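Long-range contacts in flagellar hook-associated protein (PDB 4UT1), which probably serves as a structural component of the bacterial flagellum, forming part of the junction between hook and filament: residues 352-357 / 410-415; 359-364 / 402-407. One frame throughout, in Å; residues are numbered along the deposited sequence.

Contact 1: residues 352-357 / 410-415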
loop_
_atom_site.group_PDB
_atom_site.type_symbol
_atom_site.label_atom_id
_atom_site.label_comp_id
_atom_site.label_asym_id
_atom_site.label_seq_id
_atom_site.Cartn_x
_atom_site.Cartn_y
_atom_site.Cartn_z
ATOM N N GLY A 352 2.477 21.747 -17.822
ATOM C CA GLY A 352 2.807 22.606 -16.702
ATOM C C GLY A 352 4.070 22.115 -16.011
ATOM O O GLY A 352 4.618 21.069 -16.369
ATOM N N SER A 353 4.532 22.857 -15.011
ATOM C CA SER A 353 5.792 22.522 -14.356
ATOM C C SER A 353 5.634 22.193 -12.873
ATOM O O SER A 353 6.627 22.095 -12.154
ATOM C CB SER A 353 6.778 23.677 -14.513
ATOM O OG SER A 353 6.238 24.852 -13.934
ATOM N N ALA A 354 4.397 22.040 -12.413
ATOM C CA ALA A 354 4.151 21.808 -10.994
ATOM C C ALA A 354 4.773 20.483 -10.546
ATOM O O ALA A 354 4.963 19.577 -11.356
ATOM C CB ALA A 354 2.663 21.827 -10.698
ATOM N N THR A 355 5.092 20.411 -9.255
ATOM C CA THR A 355 5.612 19.212 -8.610
ATOM C C THR A 355 4.660 18.778 -7.499
ATOM O O THR A 355 4.040 19.607 -6.834
ATOM C CB THR A 355 7.016 19.439 -8.005
ATOM O OG1 THR A 355 6.964 20.522 -7.071
ATOM C CG2 THR A 355 8.022 19.768 -9.082
ATOM N N LEU A 356 4.543 17.473 -7.298
ATOM C CA LEU A 356 3.622 16.953 -6.301
ATOM C C LEU A 356 4.356 16.133 -5.251
ATOM O O LEU A 356 5.244 15.354 -5.572
ATOM C CB LEU A 356 2.546 16.102 -6.969
ATOM C CG LEU A 356 1.554 15.368 -6.072
ATOM C CD1 LEU A 356 0.607 16.352 -5.340
ATOM C CD2 LEU A 356 0.758 14.385 -6.909
ATOM N N SER A 357 3.983 16.332 -3.994
ATOM C CA SER A 357 4.466 15.488 -2.913
ATOM C C SER A 357 3.244 14.954 -2.179
ATOM O O SER A 357 2.199 15.613 -2.145
ATOM C CB SER A 357 5.395 16.260 -1.976
ATOM O OG SER A 357 4.729 17.359 -1.384
ATOM N N LEU A 410 -2.156 15.673 -0.403
ATOM C CA LEU A 410 -1.506 15.966 -1.674
ATOM C C LEU A 410 -1.133 17.439 -1.743
ATOM O O LEU A 410 -1.988 18.321 -1.596
ATOM C CB LEU A 410 -2.417 15.571 -2.837
ATOM C CG LEU A 410 -2.822 14.096 -2.884
ATOM C CD1 LEU A 410 -4.329 13.934 -2.783
ATOM C CD2 LEU A 410 -2.289 13.441 -4.157
ATOM N N SER A 411 0.152 17.700 -1.946
ATOM C CA SER A 411 0.648 19.065 -1.979
ATOM C C SER A 411 1.405 19.386 -3.262
ATOM O O SER A 411 2.367 18.712 -3.616
ATOM C CB SER A 411 1.529 19.315 -0.759
ATOM O OG SER A 411 0.719 19.257 0.394
ATOM N N LEU A 412 0.957 20.432 -3.950
ATOM C CA LEU A 412 1.557 20.853 -5.208
ATOM C C LEU A 412 2.305 22.167 -5.048
ATOM O O LEU A 412 1.914 23.010 -4.254
ATOM C CB LEU A 412 0.485 20.985 -6.282
ATOM C CG LEU A 412 -0.193 19.664 -6.651
ATOM C CD1 LEU A 412 -1.699 19.815 -6.594
ATOM C CD2 LEU A 412 0.258 19.197 -8.036
ATOM N N SER A 413 3.386 22.338 -5.798
ATOM C CA SER A 413 4.183 23.560 -5.711
ATOM C C SER A 413 3.490 24.731 -6.417
ATOM O O SER A 413 3.802 25.895 -6.179
ATOM C CB SER A 413 5.565 23.332 -6.310
ATOM O OG SER A 413 5.463 23.063 -7.692
ATOM N N SER A 414 2.554 24.399 -7.297
ATOM C CA SER A 414 1.713 25.377 -7.972
ATOM C C SER A 414 0.566 24.630 -8.635
ATOM O O SER A 414 0.522 23.396 -8.605
ATOM C CB SER A 414 2.509 26.189 -9.001
ATOM O OG SER A 414 3.095 25.357 -9.992
ATOM N N THR A 415 -0.367 25.376 -9.212
ATOM C CA THR A 415 -1.464 24.788 -9.971
ATOM C C THR A 415 -0.935 24.285 -11.317
ATOM O O THR A 415 -0.259 25.024 -12.036
ATOM C CB THR A 415 -2.600 25.809 -10.186
ATOM O OG1 THR A 415 -2.979 26.366 -8.920
ATOM C CG2 THR A 415 -3.814 25.153 -10.832
#

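Contact 2: residues 359-364 / 402-407. With EDO (1,2-ethanediol), chain T.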
loop_
_atom_site.group_PDB
_atom_site.type_symbol
_atom_site.label_atom_id
_atom_site.label_comp_id
_atom_site.label_asym_id
_atom_site.label_seq_id
_atom_site.Cartn_x
_atom_site.Cartn_y
_atom_site.Cartn_z
ATOM N N SER A 359 1.676 12.540 1.288
ATOM C CA SER A 359 1.864 11.825 2.548
ATOM C C SER A 359 0.558 11.178 2.980
ATOM O O SER A 359 -0.484 11.386 2.352
ATOM C CB SER A 359 2.390 12.761 3.636
ATOM O OG SER A 359 1.462 13.790 3.915
ATOM N N PHE A 360 0.609 10.386 4.046
ATOM C CA PHE A 360 -0.596 9.758 4.558
ATOM C C PHE A 360 -1.273 10.666 5.572
ATOM O O PHE A 360 -0.613 11.316 6.389
ATOM C CB PHE A 360 -0.284 8.395 5.193
ATOM C CG PHE A 360 0.259 7.395 4.210
ATOM C CD1 PHE A 360 -0.573 6.827 3.247
ATOM C CD2 PHE A 360 1.592 7.051 4.224
ATOM C CE1 PHE A 360 -0.073 5.914 2.316
ATOM C CE2 PHE A 360 2.103 6.153 3.284
ATOM C CZ PHE A 360 1.265 5.578 2.346
ATOM N N VAL A 361 -2.593 10.714 5.499
ATOM C CA VAL A 361 -3.385 11.324 6.558
ATOM C C VAL A 361 -3.087 10.590 7.864
ATOM O O VAL A 361 -2.876 11.200 8.915
ATOM C CB VAL A 361 -4.881 11.258 6.237
ATOM C CG1 VAL A 361 -5.697 11.744 7.425
ATOM C CG2 VAL A 361 -5.185 12.081 4.981
ATOM N N ASP A 362 -3.048 9.267 7.774
ATOM C CA ASP A 362 -2.766 8.402 8.914
ATOM C C ASP A 362 -1.907 7.254 8.421
ATOM O O ASP A 362 -2.431 6.352 7.788
ATOM C CB ASP A 362 -4.067 7.865 9.524
ATOM C CG ASP A 362 -3.842 7.023 10.765
ATOM O OD1 ASP A 362 -2.681 6.666 11.069
ATOM O OD2 ASP A 362 -4.845 6.710 11.444
ATOM N N GLY A 363 -0.612 7.275 8.743
ATOM C CA GLY A 363 0.298 6.209 8.335
ATOM C C GLY A 363 -0.087 4.826 8.825
ATOM O O GLY A 363 0.365 3.816 8.281
ATOM N N THR A 364 -0.890 4.742 9.884
ATOM C CA THR A 364 -1.284 3.417 10.366
ATOM C C THR A 364 -2.420 2.869 9.515
ATOM O O THR A 364 -2.707 1.674 9.545
ATOM C CB THR A 364 -1.733 3.419 11.851
ATOM O OG1 THR A 364 -2.932 4.183 11.982
ATOM C CG2 THR A 364 -0.637 3.989 12.757
ATOM N N THR A 402 -2.951 22.617 -1.712
ATOM C CA THR A 402 -2.895 21.431 -0.868
ATOM C C THR A 402 -4.304 20.874 -0.772
ATOM O O THR A 402 -5.271 21.634 -0.746
ATOM C CB THR A 402 -2.353 21.744 0.531
ATOM O OG1 THR A 402 -3.263 22.627 1.201
ATOM C CG2 THR A 402 -0.992 22.409 0.438
ATOM N N MET A 403 -4.423 19.555 -0.722
ATOM C CA MET A 403 -5.719 18.892 -0.646
ATOM C C MET A 403 -5.608 17.505 -0.016
ATOM O O MET A 403 -4.519 16.934 0.081
ATOM C CB MET A 403 -6.352 18.784 -2.035
ATOM C CG MET A 403 -5.766 17.687 -2.909
ATOM S SD MET A 403 -5.888 18.089 -4.663
ATOM C CE MET A 403 -4.575 19.281 -4.783
ATOM N N THR A 404 -6.745 16.980 0.430
ATOM C CA THR A 404 -6.808 15.646 0.995
ATOM C C THR A 404 -7.863 14.824 0.268
ATOM O O THR A 404 -9.021 15.220 0.187
ATOM C CB THR A 404 -7.132 15.678 2.509
ATOM O OG1 THR A 404 -6.095 16.381 3.199
ATOM C CG2 THR A 404 -7.222 14.259 3.065
ATOM N N ILE A 405 -7.449 13.685 -0.276
ATOM C CA ILE A 405 -8.363 12.793 -0.977
ATOM C C ILE A 405 -8.044 11.353 -0.635
ATOM O O ILE A 405 -6.899 10.952 -0.744
ATOM C CB ILE A 405 -8.259 12.951 -2.506
ATOM C CG1 ILE A 405 -8.511 14.403 -2.922
ATOM C CG2 ILE A 405 -9.216 11.994 -3.207
ATOM C CD1 ILE A 405 -8.225 14.671 -4.394
ATOM N N GLY A 406 -9.050 10.588 -0.228
ATOM C CA GLY A 406 -8.920 9.146 -0.086
ATOM C C GLY A 406 -7.783 8.626 0.778
ATOM O O GLY A 406 -7.220 7.556 0.505
ATOM N N GLY A 407 -7.443 9.373 1.825
ATOM C CA GLY A 407 -6.433 8.928 2.776
ATOM C C GLY A 407 -5.074 9.556 2.541
ATOM O O GLY A 407 -4.122 9.299 3.284
HETATM C C1 EDO T . 3.532 16.709 1.339
HETATM O O1 EDO T . 3.961 15.497 1.958
HETATM C C2 EDO T . 2.198 17.107 1.958
HETATM O O2 EDO T . 1.187 16.210 1.491
HETATM O O HOH W 1 -4.064 7.602 5.408
#

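Contact 1: residues 352-357 / 410-415
L356 and L412 sit opposite each other as an antiparallel non-hydrogen-bonded pair, their CA atoms 4.5 Å apart, with both side chains on the same face of the sheet. L356 carries CG anti to its backbone N (chi1 175°), and its second torsion then brings CD1 over the partner strand, where it lies 3.7 Å from CG of L412 and also meets CB of L410. The leucines' branched ends give this face an apolar surface for F422 of strand 421-425, which touches both L356 and L412. On the other face the hydrogen-bonded pair S357 and S411 joins backbones through two nearly straight bonds, S357 N to S411 O and S411 N to S357 O, each 2.9 Å long; small hydroxyl side chains suit this more open side.

Beyond the strand ends the pairing continues: S413 N donates to T355 O at 3.0 Å. Beside it the T355 and S413 hydroxyls share a hydrogen bond, OG1 to OG 3.0 Å. Both oxygens stand between their own backbone N and carbonyl carbon (chi1 57° and 65°), which turns them to face one another. A354, small enough to fit close to the turning chain, puts CB 3.4 Å from S414 O.

The chemistry is thus two-sided: leucines pack one face against strand 421-425, while backbone bonds and a hydroxyl pair extend the strand pairing into the loops.

Contact 2: residues 359-364 / 402-407
V361 and G407 bring the two backbones together just beyond the ends of their strands, with CA atoms 5.4 Å apart. Strands 356-360 and 402-405 are the outer members of a three-stranded antiparallel sheet, separated by strand 408-412, and the chain reaches that middle strand through G406 and G407. Both glycines have positive phi; for G407 (phi 100°) a CB would press on the preceding carbonyl oxygen, so glycine suits the turn. Across the contact V361 N donates to G407 O in a 3.0 Å bond that is straight at the hydrogen, although the donor stands above the carbonyl plane. A water 2.7 Å from G407 O, which accepts from D362 N, probably donates to this oxygen and so bridges the segments a second time.

V361 leans over the turn: CG2, anti to its own carbonyl carbon, comes 3.4 Å from G407 O and touches the methyl CG2 of T404 at 3.5 Å. Methyl meets methyl here, and the two residues make a small apolar patch at this exposed edge. F360 turns its CB the other way, and its ring packs on V312 of helix 287-322, while G407 O lies near the ring plane at its edge. Farther along, D362 OD1 accepts from both T364 N (2.9 Å) and T364 OG1 (2.7 Å), from one face of the carboxylate, in an Asx turn.

The join therefore rests on one carbonyl held by the V361 amide and probably by the water, with a small methyl contact beside it; the Asx turn shapes the chain where T364 meets the helix.

Contact 1 and contact 2 lie at different places on one small three-stranded sheet in the D2-like region, their centres 16 Å apart. Strand 356-360 serves both, and 402-405 leads through a tight turn into 408-412. Along the chain, the second contact closes a shorter loop within the longer one closed by the first. They also touch directly: L410 N lies 2.7 Å from M403 O, probably a hydrogen bond, and CD1 of L412 packs 3.4 Å from CE of M403. Contact 1 faces strand 421-425, whereas contact 2 runs toward helix 287-322. A 1,2-ethanediol, probably from the crystallisation liquor, lies about 3 Å from the S357 side chain (nearest atoms) and bonds weakly through O2 to S359 OG, 3.4 Å away.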